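Local coordinates for protein ribosomal RNA small subunit methyltransferase D (Escherichia coli, PDB 2FPO) that methylates the exocyclic N2 of guanine 966 in 16S rRNA of the assembled 30S particle, using S-adenosyl-L-methionine as methyl donor, at residues Glu43-Phe46 / Asn47-Ala50; Ile14-Gly18 / Gly19-Gly23. All blocks are in the same frame, centred on the assembly; numbering follows the deposited sequence. Where two conformers were deposited one is given.

Contact 1: Glu43-Phe46 / Asn47-Ala50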
loop_
_atom_site.group_PDB
_atom_site.type_symbol
_atom_site.label_atom_id
_atom_site.label_comp_id
_atom_site.label_asym_id
_atom_site.label_seq_id
_atom_site.Cartn_x
_atom_site.Cartn_y
_atom_site.Cartn_z
ATOM N N GLU A 43 8.610 -6.377 7.223
ATOM C CA GLU A 43 9.963 -6.086 7.635
ATOM C C GLU A 43 10.841 -5.729 6.445
ATOM O O GLU A 43 11.500 -4.691 6.448
ATOM C CB GLU A 43 10.513 -7.288 8.396
ATOM C CG GLU A 43 11.772 -7.040 9.144
ATOM C CD GLU A 43 12.206 -8.291 9.923
ATOM O OE1 GLU A 43 12.544 -8.160 11.117
ATOM O OE2 GLU A 43 12.186 -9.395 9.335
ATOM N N THR A 44 10.819 -6.568 5.420
ATOM C CA THR A 44 11.576 -6.324 4.192
ATOM C C THR A 44 11.156 -5.001 3.506
ATOM O O THR A 44 12.015 -4.181 3.158
ATOM C CB THR A 44 11.416 -7.520 3.202
ATOM O OG1 THR A 44 11.877 -8.717 3.828
ATOM C CG2 THR A 44 12.196 -7.307 1.912
ATOM N N LEU A 45 9.846 -4.796 3.327
ATOM C CA LEU A 45 9.336 -3.616 2.638
ATOM C C LEU A 45 9.725 -2.316 3.355
ATOM O O LEU A 45 10.167 -1.338 2.735
ATOM C CB LEU A 45 7.795 -3.681 2.544
ATOM C CG LEU A 45 7.074 -2.465 1.963
ATOM C CD1 LEU A 45 7.682 -2.016 0.591
ATOM C CD2 LEU A 45 5.549 -2.752 1.835
ATOM N N PHE A 46 9.531 -2.310 4.668
ATOM C CA PHE A 46 9.757 -1.112 5.441
ATOM C C PHE A 46 11.223 -0.861 5.693
ATOM O O PHE A 46 11.605 0.288 5.899
ATOM C CB PHE A 46 8.842 -1.026 6.665
ATOM C CG PHE A 46 7.421 -0.701 6.289
ATOM C CD1 PHE A 46 7.054 0.631 5.996
ATOM C CD2 PHE A 46 6.474 -1.721 6.127
ATOM C CE1 PHE A 46 5.771 0.939 5.605
ATOM C CE2 PHE A 46 5.169 -1.418 5.730
ATOM C CZ PHE A 46 4.811 -0.092 5.484
ATOM N N ASN A 47 12.047 -1.902 5.613
ATOM C CA ASN A 47 13.486 -1.689 5.530
ATOM C C ASN A 47 13.839 -0.991 4.205
ATOM O O ASN A 47 14.609 -0.028 4.213
ATOM C CB ASN A 47 14.267 -2.991 5.755
ATOM C CG ASN A 47 14.098 -3.558 7.185
ATOM O OD1 ASN A 47 13.473 -2.942 8.056
ATOM N ND2 ASN A 47 14.650 -4.752 7.415
ATOM N N TRP A 48 13.246 -1.435 3.086
ATOM C CA TRP A 48 13.467 -0.733 1.785
ATOM C C TRP A 48 13.017 0.738 1.819
ATOM O O TRP A 48 13.610 1.594 1.165
ATOM C CB TRP A 48 12.716 -1.390 0.616
ATOM C CG TRP A 48 13.137 -2.796 0.210
ATOM C CD1 TRP A 48 14.340 -3.416 0.444
ATOM C CD2 TRP A 48 12.338 -3.734 -0.515
ATOM N NE1 TRP A 48 14.332 -4.693 -0.098
ATOM C CE2 TRP A 48 13.118 -4.907 -0.699
ATOM C CE3 TRP A 48 11.046 -3.686 -1.058
ATOM C CZ2 TRP A 48 12.640 -6.026 -1.398
ATOM C CZ3 TRP A 48 10.565 -4.793 -1.729
ATOM C CH2 TRP A 48 11.368 -5.959 -1.899
ATOM N N LEU A 49 11.933 1.002 2.552
ATOM C CA LEU A 49 11.290 2.323 2.618
ATOM C C LEU A 49 11.814 3.229 3.726
ATOM O O LEU A 49 11.411 4.382 3.819
ATOM C CB LEU A 49 9.773 2.138 2.811
ATOM C CG LEU A 49 9.012 1.579 1.596
ATOM C CD1 LEU A 49 7.531 1.441 1.913
ATOM C CD2 LEU A 49 9.226 2.433 0.346
ATOM N N ALA A 50 12.712 2.705 4.561
ATOM C CA ALA A 50 13.138 3.393 5.799
ATOM C C ALA A 50 13.620 4.842 5.550
ATOM O O ALA A 50 13.218 5.751 6.265
ATOM C CB ALA A 50 14.196 2.571 6.535
#

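Contact 2: Ile14-Gly18 / Gly19-Gly23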
loop_
_atom_site.group_PDB
_atom_site.type_symbol
_atom_site.label_atom_id
_atom_site.label_comp_id
_atom_site.label_asym_id
_atom_site.label_seq_id
_atom_site.Cartn_x
_atom_site.Cartn_y
_atom_site.Cartn_z
ATOM N N ILE A 14 -3.573 -8.133 14.119
ATOM C CA ILE A 14 -2.492 -7.534 13.332
ATOM C C ILE A 14 -1.483 -6.997 14.330
ATOM O O ILE A 14 -1.862 -6.312 15.282
ATOM C CB ILE A 14 -3.033 -6.376 12.417
ATOM C CG1 ILE A 14 -3.721 -6.938 11.177
ATOM C CG2 ILE A 14 -1.928 -5.415 11.964
ATOM C CD1 ILE A 14 -3.032 -8.109 10.509
ATOM N N ARG A 15 -0.201 -7.315 14.145
ATOM C CA ARG A 15 0.809 -6.693 14.997
ATOM C C ARG A 15 1.594 -5.661 14.189
ATOM O O ARG A 15 2.037 -5.951 13.087
ATOM C CB ARG A 15 1.724 -7.726 15.678
ATOM C CG ARG A 15 2.415 -7.163 16.933
ATOM C CD ARG A 15 3.504 -8.096 17.516
ATOM N NE ARG A 15 4.307 -8.705 16.455
ATOM C CZ ARG A 15 5.499 -9.273 16.617
ATOM N NH1 ARG A 15 6.082 -9.314 17.816
ATOM N NH2 ARG A 15 6.112 -9.796 15.559
ATOM N N ILE A 16 1.698 -4.445 14.729
ATOM C CA ILE A 16 2.533 -3.397 14.169
ATOM C C ILE A 16 3.982 -3.640 14.640
ATOM O O ILE A 16 4.285 -3.628 15.835
ATOM C CB ILE A 16 2.026 -1.991 14.526
ATOM C CG1 ILE A 16 0.673 -1.725 13.824
ATOM C CG2 ILE A 16 3.061 -0.937 14.116
ATOM C CD1 ILE A 16 -0.017 -0.446 14.220
ATOM N N ILE A 17 4.867 -3.896 13.688
ATOM C CA ILE A 17 6.197 -4.355 14.065
ATOM C C ILE A 17 7.230 -3.245 14.218
ATOM O O ILE A 17 8.321 -3.503 14.721
ATOM C CB ILE A 17 6.713 -5.465 13.130
ATOM C CG1 ILE A 17 6.677 -5.003 11.689
ATOM C CG2 ILE A 17 5.913 -6.764 13.337
ATOM C CD1 ILE A 17 7.709 -5.655 10.843
ATOM N N GLY A 18 6.886 -2.024 13.796
ATOM C CA GLY A 18 7.808 -0.899 13.889
ATOM C C GLY A 18 7.183 0.445 14.199
ATOM O O GLY A 18 5.960 0.599 14.175
ATOM N N GLY A 19 8.043 1.422 14.471
ATOM C CA GLY A 19 7.663 2.818 14.705
ATOM C C GLY A 19 6.998 3.138 16.040
ATOM O O GLY A 19 7.205 2.459 17.044
ATOM N N GLN A 20 6.176 4.173 16.050
ATOM C CA GLN A 20 5.597 4.649 17.303
ATOM C C GLN A 20 4.630 3.663 17.963
ATOM O O GLN A 20 4.492 3.689 19.175
ATOM C CB GLN A 20 4.942 6.013 17.118
ATOM C CG GLN A 20 3.737 6.016 16.208
ATOM C CD GLN A 20 3.279 7.418 15.912
ATOM O OE1 GLN A 20 2.994 8.203 16.831
ATOM N NE2 GLN A 20 3.207 7.754 14.625
ATOM N N TRP A 21 3.990 2.787 17.179
ATOM C CA TRP A 21 3.089 1.779 17.756
ATOM C C TRP A 21 3.664 0.387 17.699
ATOM O O TRP A 21 2.935 -0.599 17.665
ATOM C CB TRP A 21 1.700 1.808 17.099
ATOM C CG TRP A 21 1.087 3.170 17.083
ATOM C CD1 TRP A 21 0.889 3.996 18.146
ATOM C CD2 TRP A 21 0.610 3.864 15.931
ATOM N NE1 TRP A 21 0.302 5.170 17.725
ATOM C CE2 TRP A 21 0.120 5.111 16.366
ATOM C CE3 TRP A 21 0.533 3.545 14.570
ATOM C CZ2 TRP A 21 -0.433 6.048 15.481
ATOM C CZ3 TRP A 21 -0.019 4.466 13.700
ATOM C CH2 TRP A 21 -0.485 5.709 14.155
ATOM N N ARG A 22 4.988 0.322 17.694
ATOM C CA ARG A 22 5.703 -0.942 17.567
ATOM C C ARG A 22 5.241 -1.818 18.703
ATOM O O ARG A 22 5.214 -1.376 19.858
ATOM C CB ARG A 22 7.208 -0.693 17.657
ATOM C CG ARG A 22 8.015 -1.892 18.013
ATOM C CD ARG A 22 9.495 -1.569 17.976
ATOM N NE ARG A 22 9.938 -0.857 19.176
ATOM C CZ ARG A 22 10.584 -1.420 20.191
ATOM N NH1 ARG A 22 10.956 -0.680 21.237
ATOM N NH2 ARG A 22 10.843 -2.720 20.183
ATOM N N GLY A 23 4.833 -3.036 18.369
ATOM C CA GLY A 23 4.353 -3.975 19.377
ATOM C C GLY A 23 2.872 -3.820 19.727
ATOM O O GLY A 23 2.343 -4.623 20.491
#

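Contact 1: Glu43-Phe46 / Asn47-Ala50
Thr44 and Trp48, one turn apart on helix 39-53, run side by side in the same direction, and the methyl of the threonine lies over a face of the indole. This is a CH-pi contact: Thr44 CG2 sits 4.0 Å from the centroid of the six-membered ring of Trp48, 30° off the ring normal and displaced toward the rim near CE2 and CZ2. The threonine torsion decides which branch does the touching: chi1 of -59° sets OG1 beside the backbone N and CG2 anti to it, and OG1 turns back to the carbonyl O of Arg40 and also meets Lys179 NZ.

A quarter turn round the helix the contact becomes purely apolar. Leu45 CD1 approaches Leu49 CD1 at 3.7 Å, the two side chains crossing at a slant, and the same Leu49 methyl comes within 4.1 Å of Phe46 CE1. These three side chains form the buried side of the helix, packed on Leu68 and Ala72 of helix 67-74 and on Ile125 and Phe127 of strand 123-128.

On the outer side, the Asn47 amide, in the conformer modelled, lies alongside the Glu43 chain, though its orientation is uncertain. Here the firm link is between backbones, Asn47 N to Glu43 O at 3.0 Å. Trp48 N likewise bonds Thr44 O at 3.0 Å, and Leu49 N reaches Leu45 O at 2.9 Å, the ordinary i to i+4 ladder of an alpha-helix. Chemically the helix is amphipathic: these three bonds pair backbone polar groups internally, Leu45, Phe46 and Leu49 bring hydrocarbon to the methyltransferase core, and Glu43 and Asn47 are the exposed polar side chains.

Contact 2: Ile14-Gly18 / Gly19-Gly23
The loop joining strand 13-15 to strand 25-27, the two strands of a small antiparallel hairpin, doubles back here through three glycines. Gly23 N bonds Ile16 O across it, 2.7 Å long and nearly in line with the carbonyl, and the backbone of Ile16 pairs with Arg24 too. At the far end Arg22 N bonds Gly19 O at 3.1 Å, closing a type I beta-turn with Gln20 and Trp21 at its middle positions. Gly19 has positive phi (74°), a conformation that favours glycine.

Ile16 and Trp21 lie side by side across the loop, pointing the same way. The isoleucine presents two branches: CD1 rests 4.0 Å from Trp21 CB and equally near CE3 of the indole, while CG2 lies against Trp21 O, since chi1 of -67° sets CG1 beside the backbone N and CG2 anti to it. Both side chains also pack on helix 67-74, Ile16 on Glu71 and Ser74, Trp21 on Leu73. With an alanine here CG1, CG2 and CD1 are gone, which would probably open a gap between the loop and that helix and leave the indole less firmly held. Ser74 OG bonds both Gly18 O and Trp21 N, bringing the polar backbone of the turn onto the same helix.

Arg22 crosses to the other arm with the aliphatic part of its side chain: its CB lies 3.6 Å from Gly18 C, and its CG 3.7 Å from Ile17 O.

Contact 2 comes first in the chain, and the centres of the two contacts are about 13 Å apart. They touch where Ile17 of the loop packs on Glu43, near the start of segment 43-46, with Ile17 CD1 3.8 Å from Glu43 N. The Arg15 guanidinium adds a salt bridge to Asp39, at the beginning of helix 39-53. Helix 67-74 joins the two more broadly: Phe46 of contact 1 and Ile16 of contact 2 both touch Glu71, whose carboxylate also accepts a bond from Ile17 N. Thus the hairpin loop and helix 39-53 both pack against helix 67-74 within the Rossmann-like methyltransferase domain. Neither contact involves a bound ligand.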